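Local coordinates for Arf-GAP with coiled-coil, ANK repeat and PH domain-containing protein 2 (Homo sapiens, PDB 6IF3) that acts as a GTPase-activating protein for the small GTPase ARF6 and interacts with RAB35 in a way that requires its ankyrin repeats, at residues A[10-13]-A[14-17]; A[26-29]-A[30-34]; A[38-41]-A[42-45]; A[81-84]-A[85-89]. All coordinates share one frame; numbering follows the deposited sequence.

Interaction 1 (A[10-13]-A[14-17])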
ATOM      1  N   PRO A  10      27.889   0.998  30.418  1.00 27.47           N
ATOM      2  CA  PRO A  10      27.702   0.056  29.322  1.00 22.01           C
ATOM      3  C   PRO A  10      26.529   0.460  28.428  1.00 20.02           C
ATOM      4  O   PRO A  10      26.608   0.250  27.226  1.00 17.66           O
ATOM      5  CB  PRO A  10      27.449  -1.297  30.045  1.00 26.28           C
ATOM      6  CG  PRO A  10      27.965  -1.110  31.396  1.00 34.03           C
ATOM      7  CD  PRO A  10      27.731   0.347  31.726  1.00 31.01           C
ATOM      8  N   GLY A  11      25.481   1.064  28.983  1.00 20.31           N
ATOM      9  CA  GLY A  11      24.371   1.496  28.144  1.00 18.89           C
ATOM     10  C   GLY A  11      24.844   2.533  27.133  1.00 17.22           C
ATOM     11  O   GLY A  11      24.455   2.484  25.951  1.00 17.60           O
ATOM     12  N   LEU A  12      25.649   3.481  27.586  1.00 18.62           N
ATOM     13  CA  LEU A  12      26.167   4.518  26.712  1.00 17.36           C
ATOM     14  C   LEU A  12      27.103   3.923  25.671  1.00 19.45           C
ATOM     15  O   LEU A  12      27.090   4.331  24.513  1.00 18.40           O
ATOM     16  CB  LEU A  12      26.887   5.586  27.547  1.00 19.73           C
ATOM     17  CG  LEU A  12      27.528   6.741  26.780  1.00 22.89           C
ATOM     18  CD1 LEU A  12      26.483   7.461  25.917  1.00 22.70           C
ATOM     19  CD2 LEU A  12      28.203   7.667  27.724  1.00 24.31           C
ATOM     20  N   GLN A  13      27.909   2.944  26.064  1.00 21.17           N
ATOM     21  CA  GLN A  13      28.767   2.275  25.077  1.00 20.75           C
ATOM     22  C   GLN A  13      27.951   1.594  23.991  1.00 18.43           C
ATOM     23  O   GLN A  13      28.291   1.671  22.812  1.00 20.18           O
ATOM     24  CB  GLN A  13      29.697   1.265  25.783  1.00 21.88           C
ATOM     25  CG  GLN A  13      30.764   1.937  26.639  1.00 31.28           C
ATOM     26  CD  GLN A  13      31.608   0.943  27.410  1.00 43.56           C
ATOM     27  OE1 GLN A  13      31.153  -0.155  27.733  1.00 48.73           O
ATOM     28  NE2 GLN A  13      32.852   1.314  27.693  1.00 49.04           N
ATOM     29  N   LEU A  14      26.849   0.961  24.375  1.00 15.99           N
ATOM     30  CA  LEU A  14      25.982   0.287  23.425  1.00 15.95           C
ATOM     31  C   LEU A  14      25.335   1.293  22.494  1.00 19.25           C
ATOM     32  O   LEU A  14      25.243   1.058  21.288  1.00 20.38           O
ATOM     33  CB  LEU A  14      24.917  -0.524  24.165  1.00 17.37           C
ATOM     34  CG  LEU A  14      23.818  -1.193  23.343  1.00 14.50           C
ATOM     35  CD1 LEU A  14      24.468  -2.255  22.420  1.00 17.61           C
ATOM     36  CD2 LEU A  14      22.786  -1.782  24.282  1.00 17.63           C
ATOM     37  N   TYR A  15      24.864   2.393  23.076  1.00 18.55           N
ATOM     38  CA  TYR A  15      24.213   3.474  22.348  1.00 18.76           C
ATOM     39  C   TYR A  15      25.122   4.018  21.231  1.00 16.54           C
ATOM     40  O   TYR A  15      24.682   4.215  20.081  1.00 19.45           O
ATOM     41  CB  TYR A  15      23.859   4.560  23.370  1.00 18.64           C
ATOM     42  CG  TYR A  15      23.216   5.849  22.916  1.00 14.40           C
ATOM     43  CD1 TYR A  15      21.824   6.003  22.934  1.00 15.10           C
ATOM     44  CD2 TYR A  15      23.987   6.963  22.566  1.00 14.93           C
ATOM     45  CE1 TYR A  15      21.228   7.198  22.606  1.00 18.08           C
ATOM     46  CE2 TYR A  15      23.388   8.175  22.204  1.00 17.16           C
ATOM     47  CZ  TYR A  15      22.002   8.291  22.257  1.00 15.85           C
ATOM     48  OH  TYR A  15      21.401   9.448  21.900  1.00 22.04           O
ATOM     49  N   ARG A  16      26.373   4.288  21.578  1.00 18.09           N
ATOM     50  CA  ARG A  16      27.337   4.827  20.618  1.00 16.63           C
ATOM     51  C   ARG A  16      27.671   3.802  19.545  1.00 21.75           C
ATOM     52  O   ARG A  16      27.760   4.117  18.351  1.00 20.21           O
ATOM     53  CB  ARG A  16      28.613   5.255  21.353  1.00 20.78           C
ATOM     54  CG  ARG A  16      28.379   6.477  22.230  1.00 27.27           C
ATOM     55  CD  ARG A  16      29.597   6.864  23.049  1.00 35.62           C
ATOM     56  NE  ARG A  16      29.363   8.200  23.587  1.00 36.85           N
ATOM     57  CZ  ARG A  16      30.117   8.808  24.502  1.00 42.63           C
ATOM     58  NH1 ARG A  16      31.172   8.198  25.018  1.00 42.50           N
ATOM     59  NH2 ARG A  16      29.797  10.032  24.904  1.00 44.01           N
ATOM     60  N   ALA A  17      27.877   2.559  19.965  1.00 18.01           N
ATOM     61  CA  ALA A  17      28.303   1.529  19.021  1.00 17.73           C
ATOM     62  C   ALA A  17      27.192   1.207  18.027  1.00 15.94           C
ATOM     63  O   ALA A  17      27.465   0.759  16.915  1.00 18.03           O
ATOM     64  CB  ALA A  17      28.755   0.271  19.787  1.00 19.56           C
TER

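Interaction 2 (A[26-29]-A[30-34])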
ATOM      1  N   MET A  26      28.970  -3.493  20.497  1.00 15.49           N
ATOM      2  CA  MET A  26      27.619  -3.648  21.036  1.00 15.96           C
ATOM      3  C   MET A  26      27.555  -4.863  21.947  1.00 18.14           C
ATOM      4  O   MET A  26      27.028  -4.786  23.055  1.00 18.99           O
ATOM      5  CB  MET A  26      26.586  -3.771  19.901  1.00 17.15           C
ATOM      6  CG  MET A  26      26.507  -2.479  19.096  1.00 16.89           C
ATOM      7  SD  MET A  26      25.589  -2.707  17.571  1.00 18.94           S
ATOM      8  CE  MET A  26      23.952  -2.955  18.211  1.00 20.19           C
ATOM      9  N   ALA A  27      28.087  -5.975  21.462  1.00 19.18           N
ATOM     10  CA  ALA A  27      28.095  -7.238  22.189  1.00 19.21           C
ATOM     11  C   ALA A  27      28.876  -7.088  23.482  1.00 21.18           C
ATOM     12  O   ALA A  27      28.482  -7.627  24.522  1.00 25.62           O
ATOM     13  CB  ALA A  27      28.685  -8.343  21.315  1.00 20.74           C
ATOM     14  N   GLU A  28      29.988  -6.362  23.420  1.00 21.12           N
ATOM     15  CA  GLU A  28      30.815  -6.177  24.611  1.00 23.54           C
ATOM     16  C   GLU A  28      30.041  -5.397  25.674  1.00 21.43           C
ATOM     17  O   GLU A  28      30.097  -5.725  26.875  1.00 22.05           O
ATOM     18  CB  GLU A  28      32.108  -5.454  24.237  1.00 27.26           C
ATOM     19  CG  GLU A  28      32.997  -5.124  25.408  1.00 38.63           C
ATOM     20  CD  GLU A  28      34.207  -4.343  24.962  1.00 49.65           C
ATOM     21  OE1 GLU A  28      34.129  -3.095  24.928  1.00 50.95           O
ATOM     22  OE2 GLU A  28      35.231  -4.974  24.638  1.00 55.96           O
ATOM     23  N   ALA A  29      29.322  -4.367  25.241  1.00 21.33           N
ATOM     24  CA  ALA A  29      28.500  -3.570  26.150  1.00 18.97           C
ATOM     25  C   ALA A  29      27.432  -4.445  26.792  1.00 21.44           C
ATOM     26  O   ALA A  29      27.220  -4.370  28.021  1.00 19.66           O
ATOM     27  CB  ALA A  29      27.870  -2.400  25.409  1.00 19.46           C
ATOM     28  N   LEU A  30      26.796  -5.299  25.986  1.00 20.04           N
ATOM     29  CA  LEU A  30      25.792  -6.231  26.517  1.00 22.46           C
ATOM     30  C   LEU A  30      26.409  -7.188  27.544  1.00 23.38           C
ATOM     31  O   LEU A  30      25.814  -7.439  28.609  1.00 24.22           O
ATOM     32  CB  LEU A  30      25.129  -7.027  25.378  1.00 22.34           C
ATOM     33  CG  LEU A  30      24.182  -6.179  24.516  1.00 23.19           C
ATOM     34  CD1 LEU A  30      23.798  -7.019  23.316  1.00 24.44           C
ATOM     35  CD2 LEU A  30      22.910  -5.729  25.257  1.00 21.09           C
ATOM     36  N   ALA A  31      27.605  -7.696  27.247  1.00 21.71           N
ATOM     37  CA  ALA A  31      28.292  -8.623  28.158  1.00 22.18           C
ATOM     38  C   ALA A  31      28.597  -7.964  29.492  1.00 25.50           C
ATOM     39  O   ALA A  31      28.712  -8.648  30.515  1.00 29.35           O
ATOM     40  CB  ALA A  31      29.586  -9.156  27.520  1.00 28.71           C
ATOM     41  N   HIS A  32      28.724  -6.642  29.486  1.00 28.96           N
ATOM     42  CA  HIS A  32      29.027  -5.892  30.704  1.00 28.79           C
ATOM     43  C   HIS A  32      27.753  -5.420  31.404  1.00 27.00           C
ATOM     44  O   HIS A  32      27.821  -4.650  32.369  1.00 29.13           O
ATOM     45  CB  HIS A  32      29.915  -4.676  30.391  1.00 33.22           C
ATOM     46  CG  HIS A  32      31.295  -5.021  29.911  1.00 43.45           C
ATOM     47  ND1 HIS A  32      31.842  -6.280  30.036  1.00 50.59           N
ATOM     48  CD2 HIS A  32      32.239  -4.263  29.301  1.00 44.95           C
ATOM     49  CE1 HIS A  32      33.065  -6.282  29.537  1.00 53.76           C
ATOM     50  NE2 HIS A  32      33.329  -5.070  29.077  1.00 52.78           N
ATOM     51  N   GLY A  33      26.601  -5.846  30.894  1.00 24.39           N
ATOM     52  CA  GLY A  33      25.316  -5.511  31.483  1.00 24.13           C
ATOM     53  C   GLY A  33      24.556  -4.323  30.906  1.00 23.29           C
ATOM     54  O   GLY A  33      23.657  -3.806  31.578  1.00 24.84           O
ATOM     55  N   ALA A  34      24.899  -3.871  29.697  1.00 19.95           N
ATOM     56  CA  ALA A  34      24.113  -2.821  29.069  1.00 18.03           C
ATOM     57  C   ALA A  34      22.653  -3.250  28.918  1.00 19.55           C
ATOM     58  O   ALA A  34      22.343  -4.389  28.534  1.00 19.86           O
ATOM     59  CB  ALA A  34      24.674  -2.449  27.684  1.00 20.19           C
TER

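Interaction 3 (A[38-41]-A[42-45])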
ATOM      1  N   TRP A  38      18.260   0.877  27.034  1.00 17.98           N
ATOM      2  CA  TRP A  38      18.789   2.039  27.742  1.00 16.59           C
ATOM      3  C   TRP A  38      18.347   3.334  27.072  1.00 20.46           C
ATOM      4  O   TRP A  38      18.363   3.437  25.846  1.00 18.64           O
ATOM      5  CB  TRP A  38      20.302   1.953  27.781  1.00 17.01           C
ATOM      6  CG  TRP A  38      20.959   3.066  28.595  1.00 18.34           C
ATOM      7  CD1 TRP A  38      21.028   3.136  29.961  1.00 20.75           C
ATOM      8  CD2 TRP A  38      21.671   4.207  28.098  1.00 18.78           C
ATOM      9  NE1 TRP A  38      21.727   4.256  30.337  1.00 22.31           N
ATOM     10  CE2 TRP A  38      22.141   4.925  29.215  1.00 21.62           C
ATOM     11  CE3 TRP A  38      21.964   4.688  26.816  1.00 18.45           C
ATOM     12  CZ2 TRP A  38      22.875   6.110  29.095  1.00 20.52           C
ATOM     13  CZ3 TRP A  38      22.708   5.871  26.704  1.00 17.66           C
ATOM     14  CH2 TRP A  38      23.155   6.553  27.834  1.00 18.29           C
ATOM     15  N   ALA A  39      17.899   4.288  27.875  1.00 20.15           N
ATOM     16  CA  ALA A  39      17.501   5.616  27.378  1.00 18.56           C
ATOM     17  C   ALA A  39      18.518   6.657  27.813  1.00 22.98           C
ATOM     18  O   ALA A  39      18.865   6.752  29.008  1.00 25.05           O
ATOM     19  CB  ALA A  39      16.120   5.969  27.875  1.00 20.77           C
ATOM     20  N   ASN A  40      18.993   7.452  26.856  1.00 18.78           N
ATOM     21  CA  ASN A  40      19.991   8.480  27.138  1.00 19.42           C
ATOM     22  C   ASN A  40      19.287   9.746  27.587  1.00 19.31           C
ATOM     23  O   ASN A  40      18.735  10.474  26.765  1.00 21.32           O
ATOM     24  CB  ASN A  40      20.837   8.746  25.891  1.00 17.54           C
ATOM     25  CG  ASN A  40      22.037   9.639  26.177  1.00 18.77           C
ATOM     26  OD1 ASN A  40      22.040  10.447  27.112  1.00 22.00           O
ATOM     27  ND2 ASN A  40      23.070   9.501  25.359  1.00 20.36           N
ATOM     28  N   SER A  41      19.285  10.017  28.897  1.00 21.54           N
ATOM     29  CA  SER A  41      18.567  11.167  29.433  1.00 24.17           C
ATOM     30  C   SER A  41      19.155  12.492  28.976  1.00 25.92           C
ATOM     31  O   SER A  41      18.499  13.514  29.056  1.00 31.37           O
ATOM     32  CB  SER A  41      18.546  11.109  30.956  1.00 36.05           C
ATOM     33  OG  SER A  41      19.853  11.284  31.457  1.00 43.45           O
ATOM     34  N   GLU A  42      20.396  12.462  28.487  1.00 21.98           N
ATOM     35  CA  GLU A  42      21.084  13.658  28.009  1.00 23.70           C
ATOM     36  C   GLU A  42      20.797  13.930  26.517  1.00 20.36           C
ATOM     37  O   GLU A  42      21.168  15.004  26.011  1.00 23.14           O
ATOM     38  CB  GLU A  42      22.603  13.529  28.213  1.00 26.84           C
ATOM     39  CG  GLU A  42      23.051  13.685  29.644  1.00 37.61           C
ATOM     40  CD  GLU A  42      22.658  15.028  30.219  1.00 54.49           C
ATOM     41  OE1 GLU A  42      23.405  16.007  30.003  1.00 61.24           O
ATOM     42  OE2 GLU A  42      21.607  15.109  30.893  1.00 60.68           O
ATOM     43  N   GLU A  43      20.162  12.986  25.832  1.00 19.60           N
ATOM     44  CA  GLU A  43      19.911  13.078  24.400  1.00 19.93           C
ATOM     45  C   GLU A  43      18.503  12.563  24.098  1.00 19.32           C
ATOM     46  O   GLU A  43      18.307  11.571  23.386  1.00 17.96           O
ATOM     47  CB  GLU A  43      20.968  12.302  23.599  1.00 19.57           C
ATOM     48  CG  GLU A  43      22.387  12.875  23.810  1.00 20.48           C
ATOM     49  CD  GLU A  43      23.459  12.237  22.918  1.00 17.78           C
ATOM     50  OE1 GLU A  43      24.638  12.575  23.145  1.00 20.58           O
ATOM     51  OE2 GLU A  43      23.109  11.478  22.001  1.00 21.21           O
ATOM     52  N   ASN A  44      17.529  13.275  24.672  1.00 21.11           N
ATOM     53  CA  ASN A  44      16.108  13.065  24.373  1.00 20.17           C
ATOM     54  C   ASN A  44      15.592  11.669  24.673  1.00 19.39           C
ATOM     55  O   ASN A  44      14.622  11.222  24.057  1.00 18.06           O
ATOM     56  CB  ASN A  44      15.824  13.395  22.898  1.00 21.18           C
ATOM     57  CG  ASN A  44      16.173  14.835  22.565  1.00 32.52           C
ATOM     58  OD1 ASN A  44      15.535  15.756  23.068  1.00 35.32           O
ATOM     59  ND2 ASN A  44      17.190  15.030  21.724  1.00 37.22           N
ATOM     60  N   LYS A  45      16.224  10.986  25.621  1.00 18.02           N
ATOM     61  CA  LYS A  45      15.862   9.602  25.943  1.00 16.17           C
ATOM     62  C   LYS A  45      15.888   8.683  24.727  1.00 15.01           C
ATOM     63  O   LYS A  45      15.201   7.664  24.653  1.00 19.21           O
ATOM     64  CB  LYS A  45      14.492   9.563  26.637  1.00 20.49           C
ATOM     65  CG  LYS A  45      14.562  10.301  27.974  1.00 25.52           C
ATOM     66  CD  LYS A  45      13.420   9.954  28.908  1.00 35.98           C
ATOM     67  CE  LYS A  45      13.672  10.514  30.315  1.00 42.22           C
ATOM     68  NZ  LYS A  45      14.817   9.864  31.019  1.00 42.04           N
TER
HETATM   69  O   HOH W   1      25.513  11.071  25.934  1.00 33.94           O
HETATM   70  O   HOH W   2      17.763  15.535  26.345  1.00 37.44           O

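Interaction 4 (A[81-84]-A[85-89])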
ATOM      1  N   PRO A  81      11.456   3.738  16.804  1.00 17.01           N
ATOM      2  CA  PRO A  81      12.321   3.333  15.692  1.00 15.94           C
ATOM      3  C   PRO A  81      11.590   3.449  14.352  1.00 14.89           C
ATOM      4  O   PRO A  81      12.188   3.959  13.394  1.00 16.52           O
ATOM      5  CB  PRO A  81      12.663   1.883  16.035  1.00 16.11           C
ATOM      6  CG  PRO A  81      12.690   1.884  17.571  1.00 15.95           C
ATOM      7  CD  PRO A  81      11.527   2.790  17.936  1.00 16.54           C
ATOM      8  N   LEU A  82      10.345   3.007  14.272  1.00 14.62           N
ATOM      9  CA  LEU A  82       9.660   3.094  12.993  1.00 14.62           C
ATOM     10  C   LEU A  82       9.434   4.542  12.544  1.00 18.76           C
ATOM     11  O   LEU A  82       9.591   4.847  11.369  1.00 16.85           O
ATOM     12  CB  LEU A  82       8.326   2.344  13.061  1.00 16.26           C
ATOM     13  CG  LEU A  82       7.462   2.373  11.788  1.00 15.51           C
ATOM     14  CD1 LEU A  82       8.154   1.828  10.551  1.00 19.45           C
ATOM     15  CD2 LEU A  82       6.118   1.635  12.051  1.00 18.04           C
ATOM     16  N   HIS A  83       9.060   5.432  13.454  1.00 15.67           N
ATOM     17  CA  HIS A  83       8.943   6.872  13.137  1.00 15.24           C
ATOM     18  C   HIS A  83      10.240   7.396  12.533  1.00 16.66           C
ATOM     19  O   HIS A  83      10.263   8.012  11.470  1.00 15.88           O
ATOM     20  CB  HIS A  83       8.621   7.720  14.392  1.00 16.21           C
ATOM     21  CG  HIS A  83       8.783   9.207  14.168  1.00 18.88           C
ATOM     22  ND1 HIS A  83       7.717  10.058  13.970  1.00 23.27           N
ATOM     23  CD2 HIS A  83       9.895   9.983  14.109  1.00 24.25           C
ATOM     24  CE1 HIS A  83       8.159  11.291  13.796  1.00 22.03           C
ATOM     25  NE2 HIS A  83       9.481  11.272  13.872  1.00 25.19           N
ATOM     26  N   HIS A  84      11.347   7.150  13.210  1.00 14.25           N
ATOM     27  CA  HIS A  84      12.611   7.675  12.725  1.00 12.88           C
ATOM     28  C   HIS A  84      13.051   7.081  11.400  1.00 15.11           C
ATOM     29  O   HIS A  84      13.595   7.805  10.551  1.00 17.05           O
ATOM     30  CB  HIS A  84      13.721   7.444  13.792  1.00 14.54           C
ATOM     31  CG  HIS A  84      13.572   8.323  14.995  1.00 14.71           C
ATOM     32  ND1 HIS A  84      13.772   9.690  14.947  1.00 17.90           N
ATOM     33  CD2 HIS A  84      13.231   8.032  16.276  1.00 14.20           C
ATOM     34  CE1 HIS A  84      13.576  10.199  16.150  1.00 21.82           C
ATOM     35  NE2 HIS A  84      13.247   9.219  16.969  1.00 17.55           N
ATOM     36  N   ALA A  85      12.827   5.779  11.208  1.00 16.07           N
ATOM     37  CA  ALA A  85      13.196   5.158   9.944  1.00 13.50           C
ATOM     38  C   ALA A  85      12.365   5.735   8.798  1.00 16.16           C
ATOM     39  O   ALA A  85      12.855   5.927   7.676  1.00 17.10           O
ATOM     40  CB  ALA A  85      13.010   3.673  10.012  1.00 14.77           C
ATOM     41  N   THR A  86      11.089   6.022   9.092  1.00 15.15           N
ATOM     42  CA  THR A  86      10.214   6.629   8.085  1.00 14.08           C
ATOM     43  C   THR A  86      10.689   8.026   7.706  1.00 16.40           C
ATOM     44  O   THR A  86      10.789   8.363   6.532  1.00 15.91           O
ATOM     45  CB  THR A  86       8.765   6.669   8.590  1.00 12.50           C
ATOM     46  OG1 THR A  86       8.338   5.323   8.799  1.00 15.86           O
ATOM     47  CG2 THR A  86       7.817   7.332   7.549  1.00 13.47           C
ATOM     48  N   VAL A  87      10.948   8.871   8.701  1.00 15.38           N
ATOM     49  CA  VAL A  87      11.450  10.219   8.455  1.00 15.11           C
ATOM     50  C   VAL A  87      12.741  10.210   7.623  1.00 15.68           C
ATOM     51  O   VAL A  87      12.872  10.995   6.687  1.00 18.82           O
ATOM     52  CB  VAL A  87      11.693  10.941   9.784  1.00 17.24           C
ATOM     53  CG1 VAL A  87      12.443  12.253   9.561  1.00 21.48           C
ATOM     54  CG2 VAL A  87      10.326  11.199  10.473  1.00 18.39           C
ATOM     55  N   LEU A  88      13.653   9.274   7.913  1.00 15.63           N
ATOM     56  CA  LEU A  88      14.940   9.263   7.198  1.00 18.90           C
ATOM     57  C   LEU A  88      14.879   8.543   5.839  1.00 18.18           C
ATOM     58  O   LEU A  88      15.840   8.597   5.070  1.00 20.84           O
ATOM     59  CB  LEU A  88      16.012   8.631   8.072  1.00 18.09           C
ATOM     60  CG  LEU A  88      16.278   9.443   9.341  1.00 19.68           C
ATOM     61  CD1 LEU A  88      17.296   8.711  10.177  1.00 21.55           C
ATOM     62  CD2 LEU A  88      16.800  10.841   9.031  1.00 21.60           C
ATOM     63  N   GLY A  89      13.747   7.896   5.529  1.00 17.15           N
ATOM     64  CA  GLY A  89      13.580   7.221   4.237  1.00 16.56           C
ATOM     65  C   GLY A  89      14.269   5.866   4.212  1.00 18.90           C
ATOM     66  O   GLY A  89      14.609   5.344   3.151  1.00 19.79           O
TER

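Interaction 1 (A[10-13]-A[14-17])
Arg16 lies against Leu12 one helical turn back, on helix 10-19 at the start of the ankyrin stack. From CB, 3.6 Å from Leu12 O, the arginine first follows the backbone; its CG sits 3.4 Å from that oxygen, the same carbonyl that accepts the helical bond from Arg16 N at 3.0 Å. CD passes Leu12 O more loosely, and the chain, extended from CG to NE, then reaches the leucine side chain. NE comes 3.8 Å from Leu12 CD1, while CZ lies over Leu12 CD2, the methyl standing 3.9 Å above the guanidinium plane at its centre. NH1 and NH2 flank this methyl at slightly longer range. Leu12 meets the group because its CG is anti to the backbone N (chi1 178°), and its CD1 also approaches Tyr15 CD2 at 4.2 Å, obliquely to the ring. The Tyr15 hydroxyl bonds Glu43, and Leu14 turns to Met26 and Ala29 of helix 23-31. Trading Leu12 for an alanine would probably leave one guanidinium face without its methyl cover and set the arginine freer to swing. The Leu12–Arg16 pairing is apolar carbon against the flat face of a cation, a van der Waals contact that uses none of the guanidinium N-H groups, since these point along the plane and not toward the methyl.

Interaction 2 (A[26-29]-A[30-34])
Met26 O and Ala27 O accept regular helical bonds from Leu30 N and Ala31 N, and at the next residue the pattern gives way. His32 N, on the first residue to leave helical angles, divides itself weakly between Glu28 O and Ala29 O, both at 3.1 Å. Gly33 has positive phi (96°), where a side chain would press on the preceding carbonyl oxygen, and this turn brings Ala34 N back to Ala29 O at 2.9 Å; the donor stands above the carbonyl plane. Gly33 N bonds Leu30 O inside it. Among the side chains, Ala34 CB packs on Ala29 CB at 3.9 Å, closing the end of the helix with a small apolar contact. Glu28 O sits over one face of the His32 ring, 3.3 Å above the ring plane and displaced toward the rim. Glu28 CG, anti to its own backbone N (chi1 176°), meets His32 NE2 at 3.7 Å, so it is the methylene that touches the imidazole, while the carboxylate stands farther off. Met26 and Leu30 reach Phe63 of helix 58-66. The paired bonds around a positive-phi glycine define a Schellman motif, here the C-terminal end of helix 23-31, which packs on helix 10-19 at the start of the ankyrin stack.

Interaction 3 (A[38-41]-A[42-45])
Asn40 holds its CG anti to the backbone N (chi1 -171°), which swings the amide under the turn that follows and sets OD1 facing Glu42 N. The bond from Glu42 N to Asn40 OD1, an Asx turn, is 2.9 Å long and moderately bent, the N-H...O angle being 140°; the donor is tilted from the plane of the amide carbonyl. Glu43 has its CG anti to the carbonyl carbon and an extended chain beyond, so its methylenes and carboxylate run past the same amide. Asn40 O is gripped as well: Glu43 N closes the type I turn from Asn40 to Glu43 at 3.0 Å, coming from well above the carbonyl plane, and Lys45 N adds a weak bond at 2.8 Å. One asparagine thus holds Glu42 through its side chain and Glu43 and Lys45 through its carbonyl. Glu43 CD lies 3.7 Å from Asn40 ND2, the carboxylate and amide planes only 18° apart, and a water joins them by accepting from ND2 at 3.0 Å and donating to Glu43 OE1. A second water accepts from Asn44 N at 2.8 Å and donates weakly to Ser41 O. Farther along, Ala39 CB touches Lys45 CB, and Lys45 NZ comes close to Ser41 CB. The loop runs from helix 23-31 to helix 48-55 and folds over helix 10-19: Trp38 and Asn40 pack on Leu12, and Tyr15 meets Asn40 and the end of Glu43. Asn44 connects onward to Gln77 and Val76 in the loop between helix 58-66 and helix 81-88.

Interaction 4 (A[81-84]-A[85-89])
Thr86 and Leu82 meet one turn apart on helix 81-88, the first helix of the second ankyrin repeat, which a Schellman motif at Gly89 brings to its end. Hydrogen bonds come first. Leu82 O is gripped twice by Thr86, by its N at 3.0 Å and by its OG1, the donor, at 2.9 Å, and the two arrive from opposite faces of the carbonyl plane. The hydroxyl gets there because OG1 is anti to the carbonyl carbon (chi1 -62°), beside the backbone N. Leu82 CD1 lies alongside the hydroxyl, 3.9 Å from Thr86 OG1. Val87 N bonds His83 O almost straight, at 173°, and Leu88 N bonds His84 O. Replacing Thr86 by a valine would probably cost Leu82 O its second donor and leave a methyl facing a carbonyl. Apolar packing surrounds these bonds: Thr86 and Leu82 lie against Pro114 of helix 114-120, and Ala85 faces Val94 of helix 91-99. His84 turns its imidazole to the other neighbour, touching Ile50 and Val53 of helix 48-55, with NE2 hydrogen-bonded to Asp75. The CH-pi contact is on His83, where Val87 CG2 sits over the ring face, 3.9 Å from the centroid, and 3.5 Å from NE2.

Overall arrangement
The four contacts follow one another along the chain without nesting. Interactions 1 and 2 lie on consecutive helices, 10-19 and 23-31, with centres about 8 Å apart, and touch through Leu14 and Ala17 against Met26. Interaction 3, in the loop before helix 48-55, lies about 11 Å from interaction 1 between centres and meets it where Tyr15 touches Asn40 and Glu43 and where Trp38 packs on Gly11 and Leu12, whereas it only adjoins interaction 2 in sequence. Interaction 4, on helix 81-88 in the second ankyrin repeat, touches none of them: its centre lies about 18 to 26 Å from theirs. Three contacts thus lie at the N-terminal end of the ankyrin stack, the fourth nearer the middle of the domain that RAB35 interaction requires.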